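Side-chain contacts in toxin PAU_02230 (Photorhabdus asymbiotica subsp. asymbiotica ATCC 43949, PDB 6HV6), which is a bacterial toxin, also called PaTox, whose modelled part joins a largely helical region to an antiparallel beta sheet packed against helices: residues A[269-274]-A[303-308]; A[315-320]-A[324-329]. The protein carries 1 engineered substitution. All coordinates share one frame; numbering follows the deposited sequence.

Interaction 1: residues A[269-274]-A[303-308]; sequences TSETKL and IKYVFY
Glu-271, in the opening turn of the short helix 271-274, reaches Tyr-305 on strand 304-309 of the six-stranded antiparallel sheet, so the contact ties a helical turn to a central strand through one pair of side chains. Tyr-305 OH donates a very short hydrogen bond to Glu-271 OE2, 2.5 Å long. OE2 comes in at the hydroxyl-bearing edge of the ring, near the ring plane, and also lies 3.1 Å from Tyr-305 CE2. The carboxylate itself is turned steeply, its plane 74° from that of the ring. Glu-271 gets there with CG anti to its own backbone nitrogen (chi1 163°) and the chain extended beyond, which carries the acid out from the helix across the tyrosine at about a right angle. Tyr-305 is buried, with Met-323 of helix 320-334 and Lys-295 of the neighbouring strand touching its side chain. OE2 is shared between Tyr-305 OH and Lys-295 NZ, the latter a salt bridge that is consistent with a charged carboxylate. The other carboxylate oxygen, OE1, stays 3.4 Å from Tyr-305 OH, at an angle too poor for a hydrogen bond.

Interaction 2: residues A[315-320]-A[324-329]; sequences AYFDKH and AAFFQK
Phe-317 and Phe-326 carry the apolar part of this buried contact. The tip of the Phe-317 ring pushes against the base of the other aromatic: CZ is 3.6 Å from Phe-326 CB and lies about as close to Phe-326 CD2. The two side chains cross at roughly a right angle, while the ring planes are inclined by 44° with centroids 5.6 Å apart, an oblique pairing that is neither stacked nor T-shaped. In Phe-326 a chi1 of 178° sets CG opposite the main-chain N, which lays the ring between helix and strand, with CE2 3.9 Å from Ala-315 CB. Trp-173, at the end of the long helix 144-176, packs edge-to-face with Phe-326 and also touches Ala-315.

These residues belong to a strand-turn-helix unit: after strand 313-317 the chain leaves the sheet, turns sharply, and enters helix 320-334, which folds back over one face of the sheet before the chain goes on to edge strand 342-346.

The polar part lies in the first turn of that helix. Ala-324 N donates to His-320 O at 2.9 Å, an ordinary i to i+4 alpha-helical bond with a nearly straight N-H...O angle of 163°. Although CB of His-320 points away from segment 324-329, its ring end comes nearer, with NE2 4.2 Å from Ala-324 CB, yet its polar partner is Leu-267 O, to which NE2 is hydrogen-bonded.

How the interactions relate
The two interactions are consecutive along the chain and their centres lie about 8 Å apart. Strands 304-309 and 313-317 are antiparallel neighbours, joined by probable backbone hydrogen bonds from Phe-317 N to Tyr-305 O (2.8 Å) and from Ala-315 N to Phe-307 O (3.0 Å). Thus Tyr-305 of interaction 1 and Phe-317 of interaction 2 are paired on adjacent strands. His-320 bridges the two contacts on the helical side, its CB packed 3.1 Å from Glu-271 OE1, while its backbone N sits 3.4 Å from Tyr-305 CD1. Further along, Phe-307 of segment 303-308 packs edge-to-face with Phe-327 of segment 324-329, joining strand 304-309 to helix 320-334.

Interaction 1: residues A[269-274]-A[303-308]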
ATOM      1  N   THR A 269     -13.181  -0.228  25.150  1.00 48.02           N
ATOM      2  CA  THR A 269     -13.476  -0.764  26.473  1.00 57.50           C
ATOM      3  C   THR A 269     -13.276  -2.275  26.538  1.00 58.52           C
ATOM      4  O   THR A 269     -13.772  -2.922  27.463  1.00 59.99           O
ATOM      5  CB  THR A 269     -14.908  -0.411  26.875  1.00 59.43           C
ATOM      6  OG1 THR A 269     -15.794  -0.746  25.799  1.00 60.08           O
ATOM      7  CG2 THR A 269     -15.032   1.073  27.185  1.00 54.98           C
ATOM      8  N   SER A 270     -12.560  -2.854  25.573  1.00 48.41           N
ATOM      9  CA  SER A 270     -12.403  -4.301  25.492  1.00 56.15           C
ATOM     10  C   SER A 270     -10.938  -4.720  25.536  1.00 47.33           C
ATOM     11  O   SER A 270     -10.583  -5.765  24.991  1.00 58.74           O
ATOM     12  CB  SER A 270     -13.056  -4.843  24.219  1.00 55.79           C
ATOM     13  OG  SER A 270     -14.328  -4.267  23.998  1.00 57.82           O
ATOM     14  N   GLU A 271     -10.078  -3.919  26.176  1.00 49.63           N
ATOM     15  CA  GLU A 271      -8.636  -4.161  26.098  1.00 46.63           C
ATOM     16  C   GLU A 271      -8.268  -5.530  26.649  1.00 52.91           C
ATOM     17  O   GLU A 271      -7.626  -6.340  25.968  1.00 49.42           O
ATOM     18  CB  GLU A 271      -7.852  -3.091  26.856  1.00 49.54           C
ATOM     19  CG  GLU A 271      -6.429  -3.571  27.124  1.00 49.33           C
ATOM     20  CD  GLU A 271      -5.553  -2.566  27.830  1.00 55.07           C
ATOM     21  OE1 GLU A 271      -5.963  -1.400  28.000  1.00 58.62           O
ATOM     22  OE2 GLU A 271      -4.429  -2.951  28.201  1.00 49.66           O
ATOM     23  N   THR A 272      -8.639  -5.794  27.902  1.00 55.54           N
ATOM     24  CA  THR A 272      -8.239  -7.044  28.537  1.00 58.97           C
ATOM     25  C   THR A 272      -8.945  -8.245  27.923  1.00 63.94           C
ATOM     26  O   THR A 272      -8.509  -9.379  28.139  1.00 74.28           O
ATOM     27  CB  THR A 272      -8.497  -6.971  30.045  1.00 62.67           C
ATOM     28  OG1 THR A 272      -9.890  -6.742  30.280  1.00 59.52           O
ATOM     29  CG2 THR A 272      -7.699  -5.828  30.671  1.00 58.76           C
ATOM     30  N   LYS A 273     -10.003  -8.021  27.143  1.00 59.05           N
ATOM     31  CA  LYS A 273     -10.662  -9.100  26.421  1.00 58.88           C
ATOM     32  C   LYS A 273     -10.041  -9.318  25.050  1.00 60.03           C
ATOM     33  O   LYS A 273      -9.880 -10.459  24.610  1.00 66.97           O
ATOM     34  CB  LYS A 273     -12.158  -8.798  26.281  1.00 61.40           C
ATOM     35  CG  LYS A 273     -12.889  -8.697  27.610  1.00 64.12           C
ATOM     36  CD  LYS A 273     -12.693  -9.967  28.425  1.00 65.64           C
ATOM     37  CE  LYS A 273     -13.393  -9.880  29.769  1.00 70.77           C
ATOM     38  NZ  LYS A 273     -14.850  -9.636  29.625  1.00 74.88           N
ATOM     39  N   LEU A 274      -9.680  -8.230  24.373  1.00 49.81           N
ATOM     40  CA  LEU A 274      -9.060  -8.326  23.061  1.00 50.58           C
ATOM     41  C   LEU A 274      -7.655  -8.911  23.154  1.00 52.89           C
ATOM     42  O   LEU A 274      -7.259  -9.743  22.329  1.00 51.05           O
ATOM     43  CB  LEU A 274      -9.030  -6.935  22.441  1.00 50.68           C
ATOM     44  CG  LEU A 274      -8.656  -6.729  20.990  1.00 53.90           C
ATOM     45  CD1 LEU A 274      -9.767  -7.208  20.089  1.00 50.42           C
ATOM     46  CD2 LEU A 274      -8.411  -5.255  20.807  1.00 61.86           C
ATOM     47  N   ILE A 303       4.322  -0.707  28.309  1.00 67.13           N
ATOM     48  CA  ILE A 303       3.345  -1.307  27.409  1.00 54.63           C
ATOM     49  C   ILE A 303       2.996  -0.314  26.316  1.00 51.06           C
ATOM     50  O   ILE A 303       2.800   0.879  26.581  1.00 48.88           O
ATOM     51  CB  ILE A 303       2.085  -1.741  28.184  1.00 56.46           C
ATOM     52  CG1 ILE A 303       2.359  -3.013  28.994  1.00 60.84           C
ATOM     53  CG2 ILE A 303       0.909  -1.947  27.244  1.00 51.71           C
ATOM     54  CD1 ILE A 303       1.137  -3.560  29.710  1.00 65.54           C
ATOM     55  N   LYS A 304       2.922  -0.808  25.078  1.00 47.10           N
ATOM     56  CA  LYS A 304       2.493  -0.029  23.929  1.00 45.83           C
ATOM     57  C   LYS A 304       1.323  -0.723  23.244  1.00 43.15           C
ATOM     58  O   LYS A 304       1.278  -1.956  23.170  1.00 41.21           O
ATOM     59  CB  LYS A 304       3.652   0.168  22.942  1.00 48.55           C
ATOM     60  CG  LYS A 304       4.786   1.003  23.504  1.00 60.57           C
ATOM     61  CD  LYS A 304       4.258   2.342  24.006  1.00 73.76           C
ATOM     62  CE  LYS A 304       5.261   3.048  24.906  1.00 82.19           C
ATOM     63  NZ  LYS A 304       6.570   3.260  24.228  1.00 83.50           N
ATOM     64  N   TYR A 305       0.369   0.075  22.765  1.00 36.50           N
ATOM     65  CA  TYR A 305      -0.763  -0.400  21.980  1.00 34.76           C
ATOM     66  C   TYR A 305      -0.572   0.120  20.559  1.00 32.41           C
ATOM     67  O   TYR A 305      -0.434   1.333  20.358  1.00 33.96           O
ATOM     68  CB  TYR A 305      -2.088   0.083  22.571  1.00 36.06           C
ATOM     69  CG  TYR A 305      -2.235  -0.292  24.041  1.00 39.12           C
ATOM     70  CD1 TYR A 305      -1.746   0.538  25.043  1.00 41.46           C
ATOM     71  CD2 TYR A 305      -2.807  -1.499  24.413  1.00 39.97           C
ATOM     72  CE1 TYR A 305      -1.849   0.189  26.380  1.00 44.60           C
ATOM     73  CE2 TYR A 305      -2.918  -1.858  25.757  1.00 43.10           C
ATOM     74  CZ  TYR A 305      -2.430  -1.010  26.728  1.00 45.39           C
ATOM     75  OH  TYR A 305      -2.533  -1.349  28.058  1.00 48.83           O
ATOM     76  N   VAL A 306      -0.548  -0.786  19.584  1.00 30.33           N
ATOM     77  CA  VAL A 306      -0.080  -0.462  18.232  1.00 28.19           C
ATOM     78  C   VAL A 306      -1.170  -0.786  17.221  1.00 31.33           C
ATOM     79  O   VAL A 306      -1.749  -1.876  17.251  1.00 31.96           O
ATOM     80  CB  VAL A 306       1.211  -1.222  17.872  1.00 27.66           C
ATOM     81  CG1 VAL A 306       1.774  -0.721  16.499  1.00 25.76           C
ATOM     82  CG2 VAL A 306       2.252  -1.099  18.970  1.00 31.24           C
ATOM     83  N   PHE A 307      -1.425   0.146  16.311  1.00 27.07           N
ATOM     84  CA  PHE A 307      -2.282  -0.081  15.150  1.00 24.23           C
ATOM     85  C   PHE A 307      -1.396  -0.060  13.913  1.00 25.44           C
ATOM     86  O   PHE A 307      -0.761   0.958  13.629  1.00 27.73           O
ATOM     87  CB  PHE A 307      -3.374   0.992  15.061  1.00 24.66           C
ATOM     88  CG  PHE A 307      -4.189   0.944  13.783  1.00 25.55           C
ATOM     89  CD1 PHE A 307      -4.560  -0.274  13.216  1.00 24.52           C
ATOM     90  CD2 PHE A 307      -4.598   2.113  13.162  1.00 23.61           C
ATOM     91  CE1 PHE A 307      -5.314  -0.317  12.045  1.00 22.66           C
ATOM     92  CE2 PHE A 307      -5.358   2.079  11.994  1.00 24.60           C
ATOM     93  CZ  PHE A 307      -5.709   0.865  11.433  1.00 26.73           C
ATOM     94  N   TYR A 308      -1.329  -1.183  13.200  1.00 23.18           N
ATOM     95  CA  TYR A 308      -0.579  -1.286  11.948  1.00 22.03           C
ATOM     96  C   TYR A 308      -1.570  -1.358  10.794  1.00 24.73           C
ATOM     97  O   TYR A 308      -2.308  -2.344  10.665  1.00 21.83           O
ATOM     98  CB  TYR A 308       0.331  -2.514  11.935  1.00 24.29           C
ATOM     99  CG  TYR A 308       1.012  -2.795  10.590  1.00 25.00           C
ATOM    100  CD1 TYR A 308       1.515  -1.764   9.809  1.00 23.96           C
ATOM    101  CD2 TYR A 308       1.156  -4.088  10.116  1.00 25.64           C
ATOM    102  CE1 TYR A 308       2.155  -2.011   8.599  1.00 19.75           C
ATOM    103  CE2 TYR A 308       1.790  -4.338   8.895  1.00 18.89           C
ATOM    104  CZ  TYR A 308       2.277  -3.300   8.156  1.00 24.33           C
ATOM    105  OH  TYR A 308       2.894  -3.554   6.961  1.00 21.77           O
TER

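Interaction 2: residues A[315-320]-A[324-329]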
ATOM      1  N   ALA A 315       1.089   3.178  14.255  1.00 24.90           N
ATOM      2  CA  ALA A 315       0.895   4.211  15.270  1.00 25.80           C
ATOM      3  C   ALA A 315       0.944   3.548  16.644  1.00 37.98           C
ATOM      4  O   ALA A 315       0.211   2.585  16.897  1.00 27.02           O
ATOM      5  CB  ALA A 315      -0.434   4.940  15.057  1.00 26.02           C
ATOM      6  N   TYR A 316       1.824   4.046  17.514  1.00 28.85           N
ATOM      7  CA  TYR A 316       2.066   3.481  18.836  1.00 30.66           C
ATOM      8  C   TYR A 316       1.449   4.395  19.885  1.00 36.56           C
ATOM      9  O   TYR A 316       1.681   5.608  19.859  1.00 40.53           O
ATOM     10  CB  TYR A 316       3.568   3.343  19.112  1.00 32.15           C
ATOM     11  CG  TYR A 316       4.365   2.450  18.173  1.00 29.87           C
ATOM     12  CD1 TYR A 316       4.663   2.854  16.874  1.00 28.18           C
ATOM     13  CD2 TYR A 316       4.881   1.235  18.615  1.00 33.85           C
ATOM     14  CE1 TYR A 316       5.406   2.058  16.029  1.00 33.91           C
ATOM     15  CE2 TYR A 316       5.637   0.429  17.777  1.00 33.97           C
ATOM     16  CZ  TYR A 316       5.893   0.848  16.483  1.00 35.51           C
ATOM     17  OH  TYR A 316       6.633   0.060  15.642  1.00 33.60           O
ATOM     18  N   PHE A 317       0.698   3.822  20.824  1.00 39.16           N
ATOM     19  CA  PHE A 317      -0.018   4.610  21.824  1.00 40.68           C
ATOM     20  C   PHE A 317       0.289   4.115  23.232  1.00 44.67           C
ATOM     21  O   PHE A 317       0.509   2.921  23.451  1.00 38.84           O
ATOM     22  CB  PHE A 317      -1.538   4.556  21.607  1.00 40.39           C
ATOM     23  CG  PHE A 317      -1.987   5.075  20.269  1.00 34.56           C
ATOM     24  CD1 PHE A 317      -1.992   4.250  19.158  1.00 32.47           C
ATOM     25  CD2 PHE A 317      -2.421   6.378  20.126  1.00 35.41           C
ATOM     26  CE1 PHE A 317      -2.417   4.708  17.946  1.00 30.32           C
ATOM     27  CE2 PHE A 317      -2.836   6.850  18.897  1.00 33.16           C
ATOM     28  CZ  PHE A 317      -2.838   6.017  17.811  1.00 30.80           C
ATOM     29  N   ASP A 318       0.277   5.050  24.195  1.00 41.94           N
ATOM     30  CA  ASP A 318       0.435   4.680  25.597  1.00 44.68           C
ATOM     31  C   ASP A 318      -0.844   4.101  26.182  1.00 47.02           C
ATOM     32  O   ASP A 318      -0.790   3.346  27.161  1.00 47.61           O
ATOM     33  CB  ASP A 318       0.859   5.891  26.442  1.00 56.75           C
ATOM     34  CG  ASP A 318       2.336   6.228  26.307  1.00 58.49           C
ATOM     35  OD1 ASP A 318       3.045   5.561  25.529  1.00 56.51           O
ATOM     36  OD2 ASP A 318       2.792   7.166  26.996  1.00 65.09           O
ATOM     37  N   LYS A 319      -1.996   4.463  25.632  1.00 44.43           N
ATOM     38  CA  LYS A 319      -3.280   4.060  26.184  1.00 45.63           C
ATOM     39  C   LYS A 319      -4.055   3.289  25.132  1.00 45.11           C
ATOM     40  O   LYS A 319      -4.094   3.686  23.964  1.00 40.54           O
ATOM     41  CB  LYS A 319      -4.104   5.270  26.649  1.00 47.68           C
ATOM     42  CG  LYS A 319      -3.498   6.037  27.812  1.00 51.07           C
ATOM     43  CD  LYS A 319      -4.490   7.043  28.379  1.00 58.96           C
ATOM     44  CE  LYS A 319      -3.993   7.635  29.693  1.00 72.16           C
ATOM     45  NZ  LYS A 319      -4.942   8.643  30.244  1.00 79.59           N
ATOM     46  N   HIS A 320      -4.668   2.180  25.550  1.00 43.55           N
ATOM     47  CA  HIS A 320      -5.500   1.422  24.621  1.00 45.51           C
ATOM     48  C   HIS A 320      -6.643   2.276  24.079  1.00 41.72           C
ATOM     49  O   HIS A 320      -6.978   2.202  22.889  1.00 42.08           O
ATOM     50  CB  HIS A 320      -6.047   0.170  25.306  1.00 42.97           C
ATOM     51  CG  HIS A 320      -7.042  -0.572  24.474  1.00 46.41           C
ATOM     52  ND1 HIS A 320      -6.671  -1.431  23.462  1.00 42.68           N
ATOM     53  CD2 HIS A 320      -8.396  -0.553  24.477  1.00 47.22           C
ATOM     54  CE1 HIS A 320      -7.753  -1.917  22.883  1.00 44.42           C
ATOM     55  NE2 HIS A 320      -8.813  -1.402  23.480  1.00 45.49           N
ATOM     56  N   ALA A 324      -7.634   2.774  20.175  1.00 35.73           N
ATOM     57  CA  ALA A 324      -8.943   2.375  19.669  1.00 36.47           C
ATOM     58  C   ALA A 324      -9.710   3.556  19.088  1.00 37.81           C
ATOM     59  O   ALA A 324     -10.428   3.406  18.092  1.00 36.15           O
ATOM     60  CB  ALA A 324      -9.756   1.719  20.781  1.00 36.74           C
ATOM     61  N   ALA A 325      -9.603   4.732  19.708  1.00 36.37           N
ATOM     62  CA  ALA A 325     -10.255   5.903  19.128  1.00 46.29           C
ATOM     63  C   ALA A 325      -9.673   6.213  17.753  1.00 45.47           C
ATOM     64  O   ALA A 325     -10.409   6.503  16.804  1.00 34.47           O
ATOM     65  CB  ALA A 325     -10.117   7.106  20.061  1.00 43.95           C
ATOM     66  N   PHE A 326      -8.352   6.115  17.626  1.00 33.39           N
ATOM     67  CA  PHE A 326      -7.707   6.359  16.340  1.00 31.50           C
ATOM     68  C   PHE A 326      -8.145   5.320  15.312  1.00 35.73           C
ATOM     69  O   PHE A 326      -8.502   5.660  14.182  1.00 32.77           O
ATOM     70  CB  PHE A 326      -6.192   6.345  16.521  1.00 31.45           C
ATOM     71  CG  PHE A 326      -5.438   6.548  15.254  1.00 33.01           C
ATOM     72  CD1 PHE A 326      -5.508   7.756  14.579  1.00 33.50           C
ATOM     73  CD2 PHE A 326      -4.661   5.530  14.731  1.00 27.20           C
ATOM     74  CE1 PHE A 326      -4.815   7.946  13.405  1.00 32.03           C
ATOM     75  CE2 PHE A 326      -3.958   5.715  13.544  1.00 34.71           C
ATOM     76  CZ  PHE A 326      -4.034   6.926  12.889  1.00 26.98           C
ATOM     77  N   PHE A 327      -8.130   4.045  15.698  1.00 31.35           N
ATOM     78  CA  PHE A 327      -8.563   2.980  14.795  1.00 32.11           C
ATOM     79  C   PHE A 327      -9.998   3.206  14.326  1.00 31.29           C
ATOM     80  O   PHE A 327     -10.307   3.043  13.138  1.00 31.87           O
ATOM     81  CB  PHE A 327      -8.416   1.621  15.495  1.00 30.94           C
ATOM     82  CG  PHE A 327      -9.042   0.471  14.749  1.00 31.39           C
ATOM     83  CD1 PHE A 327      -8.312  -0.243  13.804  1.00 28.83           C
ATOM     84  CD2 PHE A 327     -10.354   0.092  15.006  1.00 29.56           C
ATOM     85  CE1 PHE A 327      -8.889  -1.299  13.111  1.00 26.19           C
ATOM     86  CE2 PHE A 327     -10.938  -0.966  14.320  1.00 31.18           C
ATOM     87  CZ  PHE A 327     -10.200  -1.666  13.371  1.00 28.09           C
ATOM     88  N   GLN A 328     -10.892   3.590  15.236  1.00 31.11           N
ATOM     89  CA  GLN A 328     -12.274   3.817  14.821  1.00 32.36           C
ATOM     90  C   GLN A 328     -12.376   4.988  13.849  1.00 38.97           C
ATOM     91  O   GLN A 328     -13.128   4.926  12.869  1.00 35.15           O
ATOM     92  CB  GLN A 328     -13.177   4.054  16.032  1.00 34.83           C
ATOM     93  CG  GLN A 328     -14.620   4.351  15.624  1.00 46.90           C
ATOM     94  CD  GLN A 328     -15.562   4.500  16.802  1.00 52.78           C
ATOM     95  OE1 GLN A 328     -15.196   5.055  17.838  1.00 54.86           O
ATOM     96  NE2 GLN A 328     -16.785   4.000  16.648  1.00 51.22           N
ATOM     97  N   LYS A 329     -11.635   6.067  14.104  1.00 32.57           N
ATOM     98  CA  LYS A 329     -11.628   7.191  13.173  1.00 41.34           C
ATOM     99  C   LYS A 329     -11.139   6.755  11.793  1.00 42.58           C
ATOM    100  O   LYS A 329     -11.677   7.187  10.766  1.00 31.35           O
ATOM    101  CB  LYS A 329     -10.756   8.313  13.737  1.00 39.21           C
ATOM    102  CG  LYS A 329     -10.660   9.545  12.865  1.00 45.74           C
ATOM    103  CD  LYS A 329      -9.957  10.676  13.605  1.00 50.31           C
ATOM    104  CE  LYS A 329      -8.458  10.422  13.771  1.00 42.97           C
ATOM    105  NZ  LYS A 329      -7.818  11.486  14.616  1.00 44.23           N
TER